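Local coordinates for arylamine n-acetyltransferase (Mycobacterium smegmatis, PDB 1W5R), which probably transfers an acetyl group to arylamines, as an arylamine N-acetyltransferase whose family works through a catalytic triad, at residues A33-N36 with R37-F41; V52-S56 with A57-F61; Y82-E86 with L87-V91; P203-H206 with F207-G210. The protein carries 1 engineered substitution. All blocks are in the same frame, centred on the assembly; numbering follows the deposited sequence.

Contact 1. Residues A33-N36 with R37-F41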
loop_
_atom_site.group_PDB
_atom_site.type_symbol
_atom_site.label_atom_id
_atom_site.label_comp_id
_atom_site.label_asym_id
_atom_site.label_seq_id
_atom_site.Cartn_x
_atom_site.Cartn_y
_atom_site.Cartn_z
ATOM N N ALA A 33 17.134 18.061 -0.550
ATOM C CA ALA A 33 16.281 17.246 0.306
ATOM C C ALA A 33 14.982 17.965 0.689
ATOM O O ALA A 33 13.906 17.371 0.706
ATOM C CB ALA A 33 17.050 16.801 1.567
ATOM N N ALA A 34 15.085 19.257 0.992
ATOM C CA ALA A 34 13.913 20.024 1.385
ATOM C C ALA A 34 12.963 20.226 0.203
ATOM O O ALA A 34 11.740 20.092 0.336
ATOM C CB ALA A 34 14.348 21.376 1.954
ATOM N N HIS A 35 13.539 20.529 -0.956
ATOM C CA HIS A 35 12.756 20.659 -2.185
ATOM C C HIS A 35 12.028 19.338 -2.507
ATOM O O HIS A 35 10.816 19.332 -2.780
ATOM C CB HIS A 35 13.674 21.109 -3.321
ATOM C CG HIS A 35 12.963 21.475 -4.590
ATOM N ND1 HIS A 35 13.042 22.740 -5.138
ATOM C CD2 HIS A 35 12.191 20.744 -5.435
ATOM C CE1 HIS A 35 12.349 22.772 -6.263
ATOM N NE2 HIS A 35 11.822 21.576 -6.465
ATOM N N ASN A 36 12.758 18.226 -2.409
ATOM C CA ASN A 36 12.202 16.899 -2.684
ATOM C C ASN A 36 10.916 16.645 -1.907
ATOM O O ASN A 36 9.953 16.098 -2.453
ATOM C CB ASN A 36 13.192 15.803 -2.253
ATOM C CG ASN A 36 14.323 15.553 -3.254
ATOM O OD1 ASN A 36 14.250 15.859 -4.464
ATOM N ND2 ASN A 36 15.370 14.945 -2.753
ATOM N N ARG A 37 10.917 16.991 -0.620
ATOM C CA ARG A 37 9.778 16.657 0.225
ATOM C C ARG A 37 8.669 17.689 0.224
ATOM O O ARG A 37 7.582 17.414 0.720
ATOM C CB ARG A 37 10.197 16.369 1.685
ATOM C CG ARG A 37 10.649 17.596 2.486
ATOM C CD ARG A 37 10.992 17.238 3.924
ATOM N NE ARG A 37 12.206 16.421 4.023
ATOM C CZ ARG A 37 13.437 16.903 4.207
ATOM N NH1 ARG A 37 14.461 16.058 4.303
ATOM N NH2 ARG A 37 13.658 18.225 4.288
ATOM N N SER A 38 8.957 18.881 -0.306
ATOM C CA SER A 38 8.041 20.024 -0.176
ATOM C C SER A 38 7.260 20.432 -1.422
ATOM O O SER A 38 6.124 20.914 -1.299
ATOM C CB SER A 38 8.807 21.258 0.311
ATOM O OG SER A 38 9.446 21.035 1.558
ATOM N N ILE A 39 7.887 20.297 -2.591
ATOM C CA ILE A 39 7.254 20.732 -3.841
ATOM C C ILE A 39 7.079 19.479 -4.707
ATOM O O ILE A 39 8.064 18.886 -5.143
ATOM C CB ILE A 39 8.078 21.827 -4.590
ATOM C CG1 ILE A 39 8.434 22.997 -3.653
ATOM C CG2 ILE A 39 7.306 22.341 -5.811
ATOM C CD1 ILE A 39 9.280 24.101 -4.334
ATOM N N PRO A 40 5.827 19.063 -4.924
ATOM C CA PRO A 40 5.633 17.834 -5.675
ATOM C C PRO A 40 5.838 17.995 -7.182
ATOM O O PRO A 40 5.708 19.097 -7.728
ATOM C CB PRO A 40 4.179 17.480 -5.363
ATOM C CG PRO A 40 3.506 18.827 -5.223
ATOM C CD PRO A 40 4.544 19.667 -4.509
ATOM N N PHE A 41 6.173 16.890 -7.838
ATOM C CA PHE A 41 6.055 16.802 -9.288
ATOM C C PHE A 41 4.555 16.717 -9.600
ATOM O O PHE A 41 3.813 15.956 -8.972
ATOM C CB PHE A 41 6.771 15.547 -9.799
ATOM C CG PHE A 41 6.818 15.437 -11.286
ATOM C CD1 PHE A 41 7.994 15.741 -11.975
ATOM C CD2 PHE A 41 5.694 15.014 -12.009
ATOM C CE1 PHE A 41 8.056 15.630 -13.373
ATOM C CE2 PHE A 41 5.737 14.907 -13.410
ATOM C CZ PHE A 41 6.927 15.224 -14.092
HETATM O O HOH W 1 9.350 16.352 -5.123
#
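The Arg37 guanidinium lies with one face over Ala33 O, which sits 3.5 Å from the plane and close beneath its centre, while NH2 passes 3.4 Å from Ala34 CA. The His35 ring is met over one face by Ile39 CD1, a CH-pi contact 4.1 Å from the ring centroid and displaced toward the rim. Both edge nitrogens of that ring have partners: ND1 bonds to Tyr11 OH and NE2 to His76 ND1, which fix its rotation while the isoleucine packs on it.

The arginine gets its pose from a CG wedged between backbone N and carbonyl carbon (chi1 71°) and a bend at chi3, so the chain doubles back along the last turn instead of leaving the helix. NH1 then forms a salt bridge with Asp218.

One residue on, Ser38 OG donates to Ala34 O over 2.8 Å, a side-chain bond back to the preceding turn. His35 O takes two backbone donors: Ile39 N, nearly straight at 171° and in the carbonyl plane, and Ser38 N, 3.1 Å away but above that plane. A water sits 2.7 Å from Asn36 O and 2.8 Å from Ile39 O, next to the point where the chain stops being helical.

Beyond it the chain turns through Pro40, whose O bonds to His76 NE2, and Phe41 packs on Gln73, the engineered replacement of the catalytic cysteine. The arrangement is that of the C-terminal end of helix 25-38, with the chain passing into edge strand 41-42 next to Gln73, consistent with a place beside the active site.

Contact 2. Residues V52-S56 with A57-F61; sequences VADLS and AEALF
Ser56 OG reaches Ala59 N because chi1 of 68° sets the hydroxyl between its own backbone N and carbonyl carbon, turned to the first turn of helix 57-66. Asp54 holds its CG opposite the backbone N (chi1 -179°), and this swings the carboxylate forward beside the same hydroxyl. The two settings put Asp54, Ser56 and Ala59 in one small cluster.

Within it, Ser56 OG accepts from Ala59 N over 3.2 Å and donates to Asp54 OD1 over 2.7 Å. OD1 has a second donor, Ser56 N, 2.9 Å away and approaching nearly in line with the C-O bond; the hydroxyl comes from the same face of the carboxylate plane, on the syn side. Gripped twice, that oxygen keeps the carboxylate from swivelling, and its negative charge would tend to strengthen Ser56 OG as an acceptor at the helix N-terminus. Ala59 CB fills the space alongside, 3.6 Å from Asp54 CG and 3.5 Å from Ser56 OG.

The apolar side of the turn belongs to Leu60. Its CD1 lies 3.6 Å from Leu55 O, and CD2 touches Leu55 CD2 at 4.2 Å, the two side chains meeting at a slant. Leu60 N closes the first helical bond to Ser56 O at 3.0 Å. Leu55 packs on to Leu192 of helix 189-201, and Leu60 to Glu75 of helix 73-87, so the turn is wedged between those two helices.

Ser56 is thus a classical N-cap, and the OD1 bond to the amide two residues on makes an Asx turn that leads the chain into helix 57-66.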
loop_
_atom_site.group_PDB
_atom_site.type_symbol
_atom_site.label_atom_id
_atom_site.label_comp_id
_atom_site.label_asym_id
_atom_site.label_seq_id
_atom_site.Cartn_x
_atom_site.Cartn_y
_atom_site.Cartn_z
ATOM N N VAL A 52 2.971 24.711 -20.515
ATOM C CA VAL A 52 4.050 25.220 -19.672
ATOM C C VAL A 52 5.047 25.826 -20.641
ATOM O O VAL A 52 5.906 25.130 -21.192
ATOM C CB VAL A 52 4.714 24.125 -18.828
ATOM C CG1 VAL A 52 5.794 24.727 -17.941
ATOM C CG2 VAL A 52 3.675 23.435 -17.961
ATOM N N ALA A 53 4.868 27.124 -20.888
ATOM C CA ALA A 53 5.535 27.838 -21.971
ATOM C C ALA A 53 6.616 28.800 -21.474
ATOM O O ALA A 53 7.591 29.068 -22.175
ATOM C CB ALA A 53 4.495 28.609 -22.787
ATOM N N ASP A 54 6.433 29.307 -20.263
ATOM C CA ASP A 54 7.238 30.410 -19.729
ATOM C C ASP A 54 8.085 29.890 -18.570
ATOM O O ASP A 54 7.550 29.527 -17.524
ATOM C CB ASP A 54 6.284 31.520 -19.264
ATOM C CG ASP A 54 6.992 32.746 -18.709
ATOM O OD1 ASP A 54 8.220 32.725 -18.477
ATOM O OD2 ASP A 54 6.283 33.762 -18.509
ATOM N N LEU A 55 9.402 29.843 -18.775
ATOM C CA LEU A 55 10.312 29.327 -17.756
ATOM C C LEU A 55 11.130 30.435 -17.073
ATOM O O LEU A 55 12.204 30.183 -16.515
ATOM C CB LEU A 55 11.210 28.233 -18.341
ATOM C CG LEU A 55 10.445 27.035 -18.931
ATOM C CD1 LEU A 55 11.437 26.055 -19.562
ATOM C CD2 LEU A 55 9.551 26.310 -17.912
ATOM N N SER A 56 10.620 31.667 -17.136
ATOM C CA SER A 56 11.216 32.778 -16.403
ATOM C C SER A 56 11.106 32.580 -14.899
ATOM O O SER A 56 10.229 31.857 -14.415
ATOM C CB SER A 56 10.519 34.086 -16.794
ATOM O OG SER A 56 9.183 34.115 -16.323
ATOM N N ALA A 57 11.984 33.231 -14.143
ATOM C CA ALA A 57 11.894 33.163 -12.691
ATOM C C ALA A 57 10.533 33.654 -12.187
ATOM O O ALA A 57 9.952 33.076 -11.272
ATOM C CB ALA A 57 13.034 33.953 -12.039
ATOM N N GLU A 58 10.037 34.745 -12.770
ATOM C CA GLU A 58 8.749 35.305 -12.354
ATOM C C GLU A 58 7.636 34.272 -12.440
ATOM O O GLU A 58 6.862 34.102 -11.496
ATOM C CB GLU A 58 8.394 36.548 -13.197
ATOM C CG GLU A 58 6.961 37.038 -12.996
ATOM C CD GLU A 58 6.667 38.382 -13.666
ATOM O OE1 GLU A 58 7.473 38.850 -14.509
ATOM O OE2 GLU A 58 5.608 38.965 -13.355
ATOM N N ALA A 59 7.571 33.583 -13.579
ATOM C CA ALA A 59 6.540 32.585 -13.805
ATOM C C ALA A 59 6.700 31.404 -12.852
ATOM O O ALA A 59 5.723 30.926 -12.294
ATOM C CB ALA A 59 6.585 32.108 -15.225
ATOM N N LEU A 60 7.931 30.925 -12.686
ATOM C CA LEU A 60 8.138 29.709 -11.888
ATOM C C LEU A 60 7.966 29.930 -10.380
ATOM O O LEU A 60 7.393 29.081 -9.684
ATOM C CB LEU A 60 9.491 29.079 -12.221
ATOM C CG LEU A 60 9.637 28.638 -13.680
ATOM C CD1 LEU A 60 10.990 27.972 -13.900
ATOM C CD2 LEU A 60 8.479 27.709 -14.102
ATOM N N PHE A 61 8.447 31.067 -9.881
ATOM C CA PHE A 61 8.208 31.418 -8.477
ATOM C C PHE A 61 6.714 31.617 -8.224
ATOM O O PHE A 61 6.170 31.123 -7.236
ATOM C CB PHE A 61 8.988 32.681 -8.083
ATOM C CG PHE A 61 10.419 32.431 -7.661
ATOM C CD1 PHE A 61 11.439 32.329 -8.610
ATOM C CD2 PHE A 61 10.757 32.340 -6.300
ATOM C CE1 PHE A 61 12.784 32.118 -8.219
ATOM C CE2 PHE A 61 12.098 32.136 -5.899
ATOM C CZ PHE A 61 13.106 32.021 -6.857
#

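Contact 3. Residues Y82-E86 with L87-V91; sequences YVLEE and LGFEV
Leu84 O accepts from Phe89 N at 3.0 Å and, weakly, from Gly88 N. Gly88 N has a better partner in Glu85 O, 3.1 Å away, although the amide comes in well above that carbonyl's plane. One residue earlier, Val83 O receives Leu87 N. Glu85 O also accepts from a water 2.9 Å away, and this same water donates to Phe89 O, tying the last turn to the chain that leaves it.

The 6→1 bond from Phe89 N to Leu84 O and the 5→2 bond from Gly88 N to Glu85 O, together with the positive phi of Gly88 (118°), make a Schellman motif. It stops helix 73-87 and reverses the chain into strand 90-98.

Side chains close the same turn. Phe89 offers its edge to Leu84 O, in the plane of the ring, and its CD1 lies 3.8 Å from Leu84 CD2. Leu87 runs alongside Val83, both pointing the same way, with CD1 to CG1 in contact. Both pairs belong to the buried side, where Phe89 and Leu84 also meet Val118 of strand 111-119 and Val83 and Leu87 meet Leu8.

Glu85 works on the exposed side. With CG opposite the carbonyl carbon (chi1 -83°), the chain extends past Val91 at about a right angle, CG lying 3.7 Å from Val91 CG2. Its OE2 then forms a salt bridge with Arg93 and accepts from a second water 2.8 Å away, while Val91 N donates to that water at 2.9 Å.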
loop_
_atom_site.group_PDB
_atom_site.type_symbol
_atom_site.label_atom_id
_atom_site.label_comp_id
_atom_site.label_asym_id
_atom_site.label_seq_id
_atom_site.Cartn_x
_atom_site.Cartn_y
_atom_site.Cartn_z
ATOM N N TYR A 82 17.379 29.083 -10.602
ATOM C CA TYR A 82 17.358 30.496 -10.198
ATOM C C TYR A 82 17.736 30.648 -8.738
ATOM O O TYR A 82 18.525 31.537 -8.383
ATOM C CB TYR A 82 15.976 31.111 -10.433
ATOM C CG TYR A 82 15.579 31.205 -11.893
ATOM C CD1 TYR A 82 14.432 30.553 -12.380
ATOM C CD2 TYR A 82 16.338 31.960 -12.788
ATOM C CE1 TYR A 82 14.076 30.647 -13.729
ATOM C CE2 TYR A 82 15.993 32.060 -14.125
ATOM C CZ TYR A 82 14.853 31.412 -14.594
ATOM O OH TYR A 82 14.501 31.506 -15.917
ATOM N N VAL A 83 17.196 29.773 -7.893
ATOM C CA VAL A 83 17.462 29.831 -6.458
ATOM C C VAL A 83 18.948 29.647 -6.185
ATOM O O VAL A 83 19.545 30.430 -5.424
ATOM C CB VAL A 83 16.643 28.779 -5.670
ATOM C CG1 VAL A 83 17.168 28.653 -4.253
ATOM C CG2 VAL A 83 15.187 29.147 -5.672
ATOM N N LEU A 84 19.557 28.638 -6.808
ATOM C CA LEU A 84 20.968 28.346 -6.537
ATOM C C LEU A 84 21.888 29.464 -7.011
ATOM O O LEU A 84 22.840 29.823 -6.310
ATOM C CB LEU A 84 21.393 26.998 -7.109
ATOM C CG LEU A 84 20.691 25.774 -6.504
ATOM C CD1 LEU A 84 21.146 24.549 -7.247
ATOM C CD2 LEU A 84 20.900 25.596 -4.981
ATOM N N GLU A 85 21.592 30.013 -8.188
ATOM C CA GLU A 85 22.285 31.194 -8.717
ATOM C C GLU A 85 22.236 32.360 -7.752
ATOM O O GLU A 85 23.260 33.020 -7.491
ATOM C CB GLU A 85 21.613 31.646 -10.003
ATOM C CG GLU A 85 22.062 30.910 -11.199
ATOM C CD GLU A 85 21.633 31.585 -12.484
ATOM O OE1 GLU A 85 20.497 32.129 -12.565
ATOM O OE2 GLU A 85 22.439 31.536 -13.422
ATOM N N GLU A 86 21.043 32.627 -7.230
ATOM C CA GLU A 86 20.840 33.766 -6.347
ATOM C C GLU A 86 21.683 33.589 -5.091
ATOM O O GLU A 86 22.269 34.553 -4.592
ATOM C CB GLU A 86 19.350 33.950 -6.020
ATOM C CG GLU A 86 19.019 35.108 -5.063
ATOM C CD GLU A 86 19.404 36.489 -5.592
ATOM O OE1 GLU A 86 19.593 36.662 -6.820
ATOM O OE2 GLU A 86 19.512 37.410 -4.758
ATOM N N LEU A 87 21.784 32.344 -4.621
ATOM C CA LEU A 87 22.528 32.033 -3.404
ATOM C C LEU A 87 24.047 32.055 -3.571
ATOM O O LEU A 87 24.765 32.083 -2.568
ATOM C CB LEU A 87 22.065 30.691 -2.807
ATOM C CG LEU A 87 20.675 30.666 -2.149
ATOM C CD1 LEU A 87 20.229 29.256 -1.782
ATOM C CD2 LEU A 87 20.616 31.547 -0.903
ATOM N N GLY A 88 24.534 32.040 -4.811
ATOM C CA GLY A 88 25.970 32.131 -5.085
ATOM C C GLY A 88 26.616 30.951 -5.793
ATOM O O GLY A 88 27.820 30.980 -6.091
ATOM N N PHE A 89 25.833 29.901 -6.062
ATOM C CA PHE A 89 26.322 28.769 -6.855
ATOM C C PHE A 89 26.439 29.155 -8.321
ATOM O O PHE A 89 25.751 30.064 -8.781
ATOM C CB PHE A 89 25.358 27.583 -6.754
ATOM C CG PHE A 89 25.263 26.978 -5.389
ATOM C CD1 PHE A 89 24.265 27.367 -4.511
ATOM C CD2 PHE A 89 26.159 25.990 -4.991
ATOM C CE1 PHE A 89 24.154 26.783 -3.252
ATOM C CE2 PHE A 89 26.068 25.410 -3.732
ATOM C CZ PHE A 89 25.068 25.797 -2.861
ATOM N N GLU A 90 27.301 28.464 -9.060
ATOM C CA GLU A 90 27.364 28.655 -10.498
ATOM C C GLU A 90 26.558 27.541 -11.146
ATOM O O GLU A 90 26.770 26.357 -10.861
ATOM C CB GLU A 90 28.800 28.669 -11.003
ATOM C CG GLU A 90 28.943 29.168 -12.435
ATOM C CD GLU A 90 29.231 28.050 -13.416
ATOM O OE1 GLU A 90 30.273 27.374 -13.255
ATOM O OE2 GLU A 90 28.429 27.853 -14.350
ATOM N N VAL A 91 25.620 27.936 -12.002
ATOM C CA VAL A 91 24.615 26.999 -12.516
ATOM C C VAL A 91 24.571 27.020 -14.039
ATOM O O VAL A 91 24.451 28.096 -14.656
ATOM C CB VAL A 91 23.193 27.332 -11.969
ATOM C CG1 VAL A 91 22.149 26.310 -12.461
ATOM C CG2 VAL A 91 23.185 27.429 -10.444
HETATM O O HOH W 2 25.063 30.721 -12.700
HETATM O O HOH W 3 25.861 32.746 -8.830
#

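Contact 4. Residues P203-H206 with F207-G210; sequences PGSH and FVTG
Ser205 O gathers the backbone of this single turn, accepting from Val208 N at 2.9 Å, above its carbonyl plane, and from Thr209 N at 3.0 Å, almost head-on, as the chain curls from the loop into the short, weakly bonded helix 206-209.

Ser205 also caps the start with its side chain. OG stands opposite its own backbone N (chi1 168°) and accepts from Phe207 N over 3.1 Å, at an angle of 149°. The same hydroxyl is bonded to Val199 O near the end of helix 189-201, so the cap is itself held in place. Ser205 CB meets Val208 CG2 at 3.9 Å on the flank of the turn.

His206 and Phe207 form an edge-to-face (T-shaped) pair: the imidazole turns its edge to one face of the phenyl ring, the planes standing at 83° and the centroids 5.1 Å apart. ND1 is the leading atom, 3.8 Å from Phe207 CE2 and displaced from the ring centre toward its rim. Phe207 also meets Phe41 and Thr212.

Thr209 closes the far end. Its CG2 leans on Pro203 O at 3.2 Å, and its OG1 shares a water with Gly204 O, which bridges the two ends of the turn.

The amides of Phe207, Val208 and Thr209 are all taken by Ser205, through OG and O, while His206 O and Phe207 O bond outward to Arg225 and Asn43. The Ser205 oxygen at the N-terminus would be expected to interact favourably with the dipole of this short helix, though weakly.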
loop_
_atom_site.group_PDB
_atom_site.type_symbol
_atom_site.label_atom_id
_atom_site.label_comp_id
_atom_site.label_asym_id
_atom_site.label_seq_id
_atom_site.Cartn_x
_atom_site.Cartn_y
_atom_site.Cartn_z
ATOM N N PRO A 203 0.067 16.057 -28.449
ATOM C CA PRO A 203 -1.040 15.181 -28.011
ATOM C C PRO A 203 -0.634 13.755 -27.652
ATOM O O PRO A 203 -1.436 13.040 -27.030
ATOM C CB PRO A 203 -2.009 15.199 -29.202
ATOM C CG PRO A 203 -1.195 15.594 -30.368
ATOM C CD PRO A 203 -0.103 16.493 -29.849
ATOM N N GLY A 204 0.586 13.362 -28.014
ATOM C CA GLY A 204 1.141 12.055 -27.647
ATOM C C GLY A 204 2.080 12.081 -26.450
ATOM O O GLY A 204 2.589 11.036 -26.038
ATOM N N SER A 205 2.305 13.271 -25.888
ATOM C CA SER A 205 3.186 13.396 -24.737
ATOM C C SER A 205 2.625 12.658 -23.527
ATOM O O SER A 205 1.442 12.778 -23.208
ATOM C CB SER A 205 3.418 14.867 -24.387
ATOM O OG SER A 205 4.046 14.994 -23.117
ATOM N N HIS A 206 3.511 11.929 -22.850
ATOM C CA HIS A 206 3.191 11.255 -21.580
ATOM C C HIS A 206 2.542 12.218 -20.585
ATOM O O HIS A 206 1.698 11.823 -19.765
ATOM C CB HIS A 206 4.473 10.671 -20.977
ATOM C CG HIS A 206 4.243 9.746 -19.817
ATOM N ND1 HIS A 206 4.624 10.045 -18.523
ATOM C CD2 HIS A 206 3.673 8.518 -19.767
ATOM C CE1 HIS A 206 4.305 9.036 -17.729
ATOM N NE2 HIS A 206 3.725 8.100 -18.460
ATOM N N PHE A 207 2.938 13.491 -20.654
ATOM C CA PHE A 207 2.439 14.494 -19.704
ATOM C C PHE A 207 1.220 15.269 -20.194
ATOM O O PHE A 207 0.750 16.174 -19.509
ATOM C CB PHE A 207 3.580 15.399 -19.219
ATOM C CG PHE A 207 4.641 14.639 -18.513
ATOM C CD1 PHE A 207 5.889 14.440 -19.101
ATOM C CD2 PHE A 207 4.364 14.030 -17.286
ATOM C CE1 PHE A 207 6.870 13.674 -18.457
ATOM C CE2 PHE A 207 5.348 13.267 -16.621
ATOM C CZ PHE A 207 6.593 13.086 -17.218
ATOM N N VAL A 208 0.706 14.872 -21.366
ATOM C CA VAL A 208 -0.566 15.378 -21.901
ATOM C C VAL A 208 -1.649 14.289 -21.809
ATOM O O VAL A 208 -2.812 14.596 -21.574
ATOM C CB VAL A 208 -0.417 15.916 -23.349
ATOM C CG1 VAL A 208 -1.778 16.260 -23.987
ATOM C CG2 VAL A 208 0.468 17.163 -23.370
ATOM N N THR A 209 -1.249 13.025 -21.933
ATOM C CA THR A 209 -2.227 11.927 -22.025
ATOM C C THR A 209 -2.647 11.309 -20.694
ATOM O O THR A 209 -3.517 10.430 -20.653
ATOM C CB THR A 209 -1.718 10.788 -22.938
ATOM O OG1 THR A 209 -0.499 10.264 -22.413
ATOM C CG2 THR A 209 -1.494 11.282 -24.372
ATOM N N GLY A 210 -2.002 11.722 -19.616
ATOM C CA GLY A 210 -2.359 11.212 -18.307
ATOM C C GLY A 210 -1.854 12.120 -17.213
ATOM O O GLY A 210 -1.341 13.211 -17.495
HETATM O O HOH W 4 1.244 9.395 -24.184
#

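The four contacts lie in series along the chain and fall into two touching pairs. Contacts 2 and 3 join where Tyr82 OH lies 2.7 Å from Leu55 O, a probable hydrogen bond, and where Phe61 CZ packs 3.7 Å from Val83 CG2, locking helix 57-66 on helix 73-87. Contacts 1 and 4 meet through aromatic rings, Phe41 CZ lying 3.6 Å from Phe207 CE2, although their centres are about 23 Å apart. Helix 73-87 links the halves: it starts at the engineered Gln73, in the active site and beside Phe41 of contact 1, and ends in contact 3. Contacts 3 and 4 are the most distant, with centres about 32 Å apart.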